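Proximal thread matrix protein 1 (Mytilus galloprovincialis, PDB 4CN9) is a collagen-binding matrix protein of the mussel byssal thread that carries two von Willebrand factor type A domains and binds zinc. Local coordinates at residues K78-K82 / K126-M132; D282-R286 / M430-V434; T369-N373 / G401-L407. One frame throughout, in Å; residues are numbered along the deposited sequence.

Contact 1: K78-K82 / K126-M132; sequences KDFVK and KKGIQDM
The helical segments 78-82 and 126-130 run almost antiparallel, at 167° with their axes 9.5 Å apart at closest, and Lys78 faces Ile129 while Lys82 faces Lys126. They belong to helices 73-85 and 122-130 of the first von Willebrand factor type A domain, two neighbours on the same side of its central sheet. Ile129 fills the middle of the seam. Its CD1 presses on Val81 CG1 at 3.5 Å, tighter than usual for two carbons, and its CG2, anti to the backbone N, turns back toward the carbonyl oxygen and CB of Lys78. Val81 also rests on Phe101 and Met172 of the sheet, which makes this the inward side of the pair.

Two lysines flank that apolar patch. Beyond CG the chain of Lys78 is fully extended and slides past Ile129, carrying NZ to the C-terminal end of the opposite helix. There NZ donates to Met132 O at 2.7 Å, in the carbonyl plane, and to Gln130 O at 2.9 Å, where it sits well above the plane. Lys82 is stretched in the same way: its CB and CG lie across the methylenes of Lys126, and its NZ reaches Gln130 OE1 at 2.7 Å, tilted 17° from the amide plane. The amide's other branch, Gln130 NE2, bonds Gln75 OE1, which probably helps fix its rotation, and the ammonium of Lys126 turns off to a salt bridge with Asp86.

With Lys78 buried and its NZ bound to two backbone carbonyls, its positive charge probably benefits from the negative end of the helix 122-130 dipole. Lys78, Lys82 and Lys126 thus have separate partners: main-chain oxygens, a side-chain amide (with Asp79 a distant second) and a carboxylate.

Contact 2: D282-R286 / M430-V434; sequences DIVDR and MEDVV
In the second von Willebrand factor type A domain, segment 282-286, at the C-terminal part of helix 272-285, meets the start of helix 430-437, and Arg286 clasps Glu431. The grip is end-on and bidentate: Arg286 NH1 bonds Glu431 OE2 at 2.8 Å, and NH2 bonds OE1, also at 2.8 Å. Both N-H groups point nearly straight at their oxygens (168° and 167°), each oxygen is met on its syn side, and the guanidinium and carboxylate planes are only 16° apart. Bends at chi2 and chi3 fold the arginine chain over, and Val434 CG1 lies 3.8 Å above one face of the guanidinium, offset toward the rim. Two hydrogen bonds in the group's own plane thus limit its rotation, with a methyl packed over one face.

The fold is the Rossmann-like alpha/beta sandwich of the family, and beneath the salt bridge the two helices share an apolar seam facing its sheet. Ile283 reaches Phe257 of strand 253-260, while Val433 reaches Phe418 of strand 417-420. Between the helices, Ile283 CD1 comes to 4.1 Å from Val433 CG1, and Ile283 CG1 lies 4.0 Å from Met430 SD. The Met430 chain, bent at both chi2 and chi3, crosses the side chain of Asp282 at about a right angle and sets its CE 3.5 Å from Asp282 CB.

Contact 3: T369-N373 / G401-L407; sequences TDGQN and GFLKSEL
Where the backbones come closest neither segment is regular: the loop 369-373 passes the turn 401-403, Gly371 CA lying 4.1 Å from Phe402 CA. Gly401 permits this closeness, since a CB there would collide with Asp370 O; Gly371 CA gives a C-H...O contact to Gly401 O at 3.4 Å. Water 1 joins Asp370 O to Gly401 N, and water 3 joins Gln372 OE1 to Gly401 O. Thr369, Asp370 and Gly371 form the Thr-Asp-Gly loop of a von Willebrand factor type A domain, the counterpart in sequence of the loop that bears the zinc ligand Asp174. Asp370 turns away from this contact to Ser264.

Glu406 comes from the first turn of helix 404-410. Its chain, extended beyond CG, brings OE1 to Asn373 N at 2.9 Å (N-H...O 160°), using the syn lone pair. Replaced by an alanine, Glu406 would probably leave Asn373 N without this acceptor, and water 2 without one of its partners. That water also accepts from Leu403 N, which lies at the N-cap position. Leu403 CD1 packs on Gln372 CB at 3.6 Å, and Leu407 CD2 meets Thr369 CG2 at 4.0 Å.

Contact 1 lies in the first von Willebrand factor type A domain and contacts 2 and 3 in the second, on the opposite side of the chain's centre. The centre of contact 1 is 45 Å from that of contact 2 and 46 Å from that of contact 3. Contact 3 is nested inside the loop that contact 2 closes, their nearest atoms about 11 Å apart. By sequence, helices 73-85 and 272-285 correspond, and Asp285 pairs with Lys322 as Asp86 does with Lys126. The Met132 side chain is about 9 Å from that of Asp61, a zinc-site residue not bound to the ion in this model, which Ser63, Ser65 and Asp174 hold; contacts 2 and 3 lie away from the zinc sites.

Contact 1: K78-K82 / K126-M132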
loop_
_atom_site.group_PDB
_atom_site.type_symbol
_atom_site.label_atom_id
_atom_site.label_comp_id
_atom_site.label_asym_id
_atom_site.label_seq_id
_atom_site.Cartn_x
_atom_site.Cartn_y
_atom_site.Cartn_z
ATOM N N LYS A 78 -17.520 17.608 7.102
ATOM C CA LYS A 78 -17.359 17.689 8.544
ATOM C C LYS A 78 -18.051 16.520 9.231
ATOM O O LYS A 78 -17.517 15.920 10.172
ATOM C CB LYS A 78 -17.931 19.005 9.070
ATOM C CG LYS A 78 -17.074 20.201 8.753
ATOM C CD LYS A 78 -17.711 21.480 9.213
ATOM C CE LYS A 78 -16.752 22.646 9.037
ATOM N NZ LYS A 78 -17.260 23.877 9.663
ATOM N N ASP A 79 -19.258 16.211 8.767
ATOM C CA ASP A 79 -20.040 15.116 9.340
ATOM C C ASP A 79 -19.328 13.783 9.166
ATOM O O ASP A 79 -19.288 12.954 10.083
ATOM C CB ASP A 79 -21.440 15.086 8.718
ATOM C CG ASP A 79 -22.301 16.260 9.172
ATOM O OD1 ASP A 79 -21.906 16.949 10.131
ATOM O OD2 ASP A 79 -23.375 16.490 8.579
ATOM N N PHE A 80 -18.745 13.586 7.992
ATOM C CA PHE A 80 -17.987 12.377 7.733
ATOM C C PHE A 80 -16.844 12.244 8.742
ATOM O O PHE A 80 -16.606 11.161 9.270
ATOM C CB PHE A 80 -17.463 12.376 6.293
ATOM C CG PHE A 80 -16.636 11.176 5.956
ATOM C CD1 PHE A 80 -17.237 9.955 5.712
ATOM C CD2 PHE A 80 -15.255 11.260 5.899
ATOM C CE1 PHE A 80 -16.484 8.848 5.398
ATOM C CE2 PHE A 80 -14.495 10.151 5.597
ATOM C CZ PHE A 80 -15.112 8.942 5.343
ATOM N N VAL A 81 -16.154 13.346 9.027
ATOM C CA VAL A 81 -15.004 13.299 9.927
ATOM C C VAL A 81 -15.466 13.047 11.361
ATOM O O VAL A 81 -14.821 12.330 12.113
ATOM C CB VAL A 81 -14.161 14.594 9.837
ATOM C CG1 VAL A 81 -13.011 14.566 10.831
ATOM C CG2 VAL A 81 -13.637 14.771 8.414
ATOM N N LYS A 82 -16.604 13.628 11.726
ATOM C CA LYS A 82 -17.222 13.341 13.013
ATOM C C LYS A 82 -17.517 11.857 13.176
ATOM O O LYS A 82 -17.327 11.293 14.248
ATOM C CB LYS A 82 -18.516 14.130 13.165
ATOM C CG LYS A 82 -18.313 15.591 13.366
ATOM C CD LYS A 82 -19.650 16.300 13.570
ATOM C CE LYS A 82 -19.452 17.798 13.588
ATOM N NZ LYS A 82 -20.739 18.535 13.534
ATOM N N LYS A 126 -15.368 16.721 18.123
ATOM C CA LYS A 126 -16.427 16.943 17.141
ATOM C C LYS A 126 -16.815 18.424 17.032
ATOM O O LYS A 126 -17.073 18.927 15.937
ATOM C CB LYS A 126 -17.628 16.026 17.424
ATOM C CG LYS A 126 -17.307 14.548 17.134
ATOM C CD LYS A 126 -18.529 13.639 17.146
ATOM C CE LYS A 126 -19.134 13.497 18.542
ATOM N NZ LYS A 126 -20.431 12.767 18.449
ATOM N N LYS A 127 -16.823 19.118 18.167
ATOM C CA LYS A 127 -17.054 20.556 18.203
ATOM C C LYS A 127 -15.928 21.301 17.481
ATOM O O LYS A 127 -16.171 22.243 16.722
ATOM C CB LYS A 127 -17.145 21.020 19.661
ATOM C CG LYS A 127 -17.210 22.521 19.871
ATOM C CD LYS A 127 -18.581 23.092 19.557
ATOM C CE LYS A 127 -18.676 24.561 19.987
ATOM N NZ LYS A 127 -19.788 25.281 19.295
ATOM N N GLY A 128 -14.692 20.870 17.710
ATOM C CA GLY A 128 -13.565 21.413 16.967
ATOM C C GLY A 128 -13.765 21.297 15.470
ATOM O O GLY A 128 -13.530 22.246 14.733
ATOM N N ILE A 129 -14.206 20.128 15.010
ATOM C CA ILE A 129 -14.459 19.907 13.586
ATOM C C ILE A 129 -15.561 20.847 13.081
ATOM O O ILE A 129 -15.430 21.495 12.026
ATOM C CB ILE A 129 -14.860 18.447 13.337
ATOM C CG1 ILE A 129 -13.652 17.522 13.560
ATOM C CG2 ILE A 129 -15.425 18.266 11.936
ATOM C CD1 ILE A 129 -14.035 16.082 13.783
ATOM N N GLN A 130 -16.645 20.940 13.847
ATOM C CA GLN A 130 -17.760 21.802 13.471
ATOM C C GLN A 130 -17.333 23.275 13.358
ATOM O O GLN A 130 -17.799 24.012 12.481
ATOM C CB GLN A 130 -18.910 21.662 14.482
ATOM C CG GLN A 130 -20.160 22.418 14.066
ATOM C CD GLN A 130 -20.609 22.049 12.662
ATOM O OE1 GLN A 130 -20.608 20.879 12.288
ATOM N NE2 GLN A 130 -20.982 23.048 11.873
ATOM N N ASP A 131 -16.432 23.691 14.236
ATOM C CA ASP A 131 -16.008 25.081 14.313
ATOM C C ASP A 131 -14.959 25.460 13.276
ATOM O O ASP A 131 -14.577 26.621 13.193
ATOM C CB ASP A 131 -15.440 25.389 15.697
ATOM C CG ASP A 131 -16.513 25.496 16.759
ATOM O OD1 ASP A 131 -17.703 25.639 16.402
ATOM O OD2 ASP A 131 -16.157 25.430 17.950
ATOM N N MET A 132 -14.486 24.497 12.496
ATOM C CA MET A 132 -13.494 24.795 11.464
ATOM C C MET A 132 -14.048 25.759 10.448
ATOM O O MET A 132 -15.189 25.618 10.008
ATOM C CB MET A 132 -13.086 23.540 10.700
ATOM C CG MET A 132 -12.279 22.531 11.454
ATOM S SD MET A 132 -12.227 21.009 10.461
ATOM C CE MET A 132 -11.322 21.611 9.041
#

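Contact 2: D282-R286 / M430-V434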
loop_
_atom_site.group_PDB
_atom_site.type_symbol
_atom_site.label_atom_id
_atom_site.label_comp_id
_atom_site.label_asym_id
_atom_site.label_seq_id
_atom_site.Cartn_x
_atom_site.Cartn_y
_atom_site.Cartn_z
ATOM N N ASP A 282 17.995 -16.777 -1.429
ATOM C CA ASP A 282 18.389 -15.936 -0.305
ATOM C C ASP A 282 17.172 -15.393 0.442
ATOM O O ASP A 282 17.172 -15.307 1.667
ATOM C CB ASP A 282 19.303 -14.790 -0.749
ATOM C CG ASP A 282 20.706 -15.269 -1.139
ATOM O OD1 ASP A 282 21.021 -16.444 -0.888
ATOM O OD2 ASP A 282 21.488 -14.469 -1.702
ATOM N N ILE A 283 16.116 -15.066 -0.295
ATOM C CA ILE A 283 14.868 -14.618 0.310
ATOM C C ILE A 283 14.237 -15.717 1.143
ATOM O O ILE A 283 13.798 -15.488 2.275
ATOM C CB ILE A 283 13.894 -14.115 -0.782
ATOM C CG1 ILE A 283 14.449 -12.815 -1.362
ATOM C CG2 ILE A 283 12.477 -13.918 -0.220
ATOM C CD1 ILE A 283 13.745 -12.355 -2.586
ATOM N N VAL A 284 14.208 -16.930 0.601
ATOM C CA VAL A 284 13.670 -18.062 1.341
ATOM C C VAL A 284 14.377 -18.216 2.692
ATOM O O VAL A 284 13.740 -18.458 3.723
ATOM C CB VAL A 284 13.765 -19.362 0.512
ATOM C CG1 VAL A 284 13.493 -20.577 1.367
ATOM C CG2 VAL A 284 12.776 -19.302 -0.670
ATOM N N ASP A 285 15.699 -18.083 2.675
ATOM C CA ASP A 285 16.503 -18.250 3.888
ATOM C C ASP A 285 16.208 -17.223 4.976
ATOM O O ASP A 285 16.557 -17.438 6.130
ATOM C CB ASP A 285 18.000 -18.214 3.552
ATOM C CG ASP A 285 18.520 -19.553 3.068
ATOM O OD1 ASP A 285 17.895 -20.602 3.380
ATOM O OD2 ASP A 285 19.571 -19.557 2.384
ATOM N N ARG A 286 15.572 -16.110 4.621
ATOM C CA ARG A 286 15.285 -15.071 5.596
ATOM C C ARG A 286 14.018 -15.339 6.392
ATOM O O ARG A 286 13.747 -14.646 7.373
ATOM C CB ARG A 286 15.212 -13.701 4.915
ATOM C CG ARG A 286 16.507 -13.323 4.228
ATOM C CD ARG A 286 17.555 -12.900 5.236
ATOM N NE ARG A 286 17.173 -11.646 5.867
ATOM C CZ ARG A 286 17.588 -10.450 5.472
ATOM N NH1 ARG A 286 18.428 -10.328 4.452
ATOM N NH2 ARG A 286 17.169 -9.372 6.110
ATOM N N MET A 430 17.926 -6.423 -2.074
ATOM C CA MET A 430 17.547 -7.569 -1.256
ATOM C C MET A 430 16.876 -7.201 0.071
ATOM O O MET A 430 15.822 -7.742 0.411
ATOM C CB MET A 430 18.800 -8.395 -0.971
ATOM C CG MET A 430 18.630 -9.447 0.082
ATOM S SD MET A 430 17.855 -10.859 -0.672
ATOM C CE MET A 430 19.224 -11.422 -1.715
ATOM N N GLU A 431 17.482 -6.298 0.833
ATOM C CA GLU A 431 16.951 -5.977 2.156
ATOM C C GLU A 431 15.563 -5.365 2.046
ATOM O O GLU A 431 14.657 -5.718 2.800
ATOM C CB GLU A 431 17.863 -5.004 2.909
ATOM C CG GLU A 431 19.177 -5.601 3.354
ATOM C CD GLU A 431 19.005 -6.947 4.020
ATOM O OE1 GLU A 431 18.226 -7.038 4.998
ATOM O OE2 GLU A 431 19.638 -7.917 3.549
ATOM N N ASP A 432 15.405 -4.437 1.113
ATOM C CA ASP A 432 14.123 -3.789 0.911
ATOM C C ASP A 432 13.077 -4.794 0.444
ATOM O O ASP A 432 11.928 -4.734 0.876
ATOM C CB ASP A 432 14.244 -2.639 -0.093
ATOM C CG ASP A 432 14.921 -1.417 0.500
ATOM O OD1 ASP A 432 14.922 -1.287 1.740
ATOM O OD2 ASP A 432 15.444 -0.583 -0.278
ATOM N N VAL A 433 13.459 -5.727 -0.417
ATOM C CA VAL A 433 12.481 -6.707 -0.901
ATOM C C VAL A 433 12.054 -7.649 0.217
ATOM O O VAL A 433 10.880 -7.932 0.356
ATOM C CB VAL A 433 12.964 -7.469 -2.156
ATOM C CG1 VAL A 433 12.048 -8.639 -2.475
ATOM C CG2 VAL A 433 13.039 -6.512 -3.341
ATOM N N VAL A 434 13.005 -8.101 1.035
ATOM C CA VAL A 434 12.704 -8.956 2.189
ATOM C C VAL A 434 11.721 -8.298 3.170
ATOM O O VAL A 434 10.798 -8.963 3.662
ATOM C CB VAL A 434 14.012 -9.390 2.916
ATOM C CG1 VAL A 434 13.720 -10.015 4.261
ATOM C CG2 VAL A 434 14.802 -10.369 2.041
#

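Contact 3: T369-N373 / G401-L407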
loop_
_atom_site.group_PDB
_atom_site.type_symbol
_atom_site.label_atom_id
_atom_site.label_comp_id
_atom_site.label_asym_id
_atom_site.label_seq_id
_atom_site.Cartn_x
_atom_site.Cartn_y
_atom_site.Cartn_z
ATOM N N THR A 369 11.029 -9.585 -13.850
ATOM C CA THR A 369 11.044 -9.651 -15.316
ATOM C C THR A 369 12.184 -8.844 -15.942
ATOM O O THR A 369 12.611 -7.815 -15.406
ATOM C CB THR A 369 9.720 -9.147 -15.922
ATOM O OG1 THR A 369 9.689 -9.446 -17.325
ATOM C CG2 THR A 369 9.555 -7.645 -15.706
ATOM N N ASP A 370 12.653 -9.329 -17.088
ATOM C CA ASP A 370 13.635 -8.638 -17.903
ATOM C C ASP A 370 13.046 -8.243 -19.274
ATOM O O ASP A 370 13.776 -7.839 -20.162
ATOM C CB ASP A 370 14.904 -9.501 -18.078
ATOM C CG ASP A 370 14.881 -10.401 -19.341
ATOM O OD1 ASP A 370 13.809 -10.924 -19.751
ATOM O OD2 ASP A 370 15.978 -10.599 -19.925
ATOM N N GLY A 371 11.730 -8.338 -19.429
ATOM C CA GLY A 371 11.085 -7.969 -20.681
ATOM C C GLY A 371 9.713 -7.341 -20.519
ATOM O O GLY A 371 9.148 -7.330 -19.432
ATOM N N GLN A 372 9.156 -6.842 -21.619
ATOM C CA GLN A 372 7.816 -6.267 -21.576
ATOM C C GLN A 372 6.767 -7.345 -21.847
ATOM O O GLN A 372 7.060 -8.367 -22.454
ATOM C CB GLN A 372 7.685 -5.111 -22.574
ATOM C CG GLN A 372 7.477 -5.525 -24.017
ATOM C CD GLN A 372 8.785 -5.677 -24.773
ATOM O OE1 GLN A 372 9.762 -6.221 -24.250
ATOM N NE2 GLN A 372 8.809 -5.194 -26.019
ATOM N N ASN A 373 5.545 -7.127 -21.382
ATOM C CA ASN A 373 4.491 -8.112 -21.560
ATOM C C ASN A 373 4.210 -8.407 -23.036
ATOM O O ASN A 373 4.281 -7.505 -23.884
ATOM C CB ASN A 373 3.188 -7.662 -20.894
ATOM C CG ASN A 373 2.205 -8.820 -20.723
ATOM O OD1 ASN A 373 2.568 -9.880 -20.221
ATOM N ND2 ASN A 373 0.968 -8.624 -21.143
ATOM N N GLY A 401 15.398 -4.213 -20.745
ATOM C CA GLY A 401 14.341 -4.762 -21.575
ATOM C C GLY A 401 12.927 -4.643 -21.019
ATOM O O GLY A 401 11.966 -4.851 -21.748
ATOM N N PHE A 402 12.793 -4.336 -19.731
ATOM C CA PHE A 402 11.483 -4.253 -19.108
ATOM C C PHE A 402 10.920 -2.841 -19.225
ATOM O O PHE A 402 11.630 -1.887 -19.586
ATOM C CB PHE A 402 11.563 -4.661 -17.630
ATOM C CG PHE A 402 12.308 -3.676 -16.789
ATOM C CD1 PHE A 402 13.677 -3.775 -16.634
ATOM C CD2 PHE A 402 11.643 -2.625 -16.181
ATOM C CE1 PHE A 402 14.372 -2.845 -15.862
ATOM C CE2 PHE A 402 12.328 -1.697 -15.425
ATOM C CZ PHE A 402 13.698 -1.806 -15.274
ATOM N N LEU A 403 9.638 -2.712 -18.906
ATOM C CA LEU A 403 8.977 -1.415 -18.858
ATOM C C LEU A 403 8.500 -1.117 -17.442
ATOM O O LEU A 403 7.747 -1.899 -16.843
ATOM C CB LEU A 403 7.774 -1.390 -19.797
ATOM C CG LEU A 403 8.089 -1.432 -21.282
ATOM C CD1 LEU A 403 6.811 -1.628 -22.066
ATOM C CD2 LEU A 403 8.786 -0.153 -21.681
ATOM N N LYS A 404 8.926 0.026 -16.923
ATOM C CA LYS A 404 8.624 0.406 -15.548
ATOM C C LYS A 404 7.138 0.689 -15.342
ATOM O O LYS A 404 6.609 0.523 -14.239
ATOM C CB LYS A 404 9.439 1.644 -15.161
ATOM C CG LYS A 404 9.308 1.987 -13.691
ATOM C CD LYS A 404 10.337 3.001 -13.232
ATOM C CE LYS A 404 10.208 3.221 -11.730
ATOM N NZ LYS A 404 11.047 4.356 -11.251
ATOM N N SER A 405 6.475 1.153 -16.397
ATOM C CA SER A 405 5.032 1.381 -16.365
ATOM C C SER A 405 4.288 0.102 -15.964
ATOM O O SER A 405 3.350 0.133 -15.165
ATOM C CB SER A 405 4.564 1.807 -17.756
ATOM O OG SER A 405 5.183 0.970 -18.715
ATOM N N GLU A 406 4.715 -1.018 -16.533
ATOM C CA GLU A 406 4.099 -2.310 -16.260
ATOM C C GLU A 406 4.372 -2.769 -14.825
ATOM O O GLU A 406 3.480 -3.315 -14.162
ATOM C CB GLU A 406 4.576 -3.352 -17.283
ATOM C CG GLU A 406 4.166 -2.990 -18.707
ATOM C CD GLU A 406 4.514 -4.036 -19.771
ATOM O OE1 GLU A 406 5.411 -4.889 -19.562
ATOM O OE2 GLU A 406 3.870 -3.983 -20.846
ATOM N N LEU A 407 5.590 -2.533 -14.343
ATOM C CA LEU A 407 5.913 -2.821 -12.949
ATOM C C LEU A 407 4.978 -2.027 -12.045
ATOM O O LEU A 407 4.413 -2.558 -11.089
ATOM C CB LEU A 407 7.362 -2.474 -12.639
ATOM C CG LEU A 407 8.451 -3.184 -13.444
ATOM C CD1 LEU A 407 9.798 -2.709 -12.953
ATOM C CD2 LEU A 407 8.313 -4.696 -13.363
HETATM O O HOH W 1 16.147 -6.419 -19.412
HETATM O O HOH W 2 7.979 -4.973 -18.263
HETATM O O HOH W 3 12.515 -5.986 -24.432
#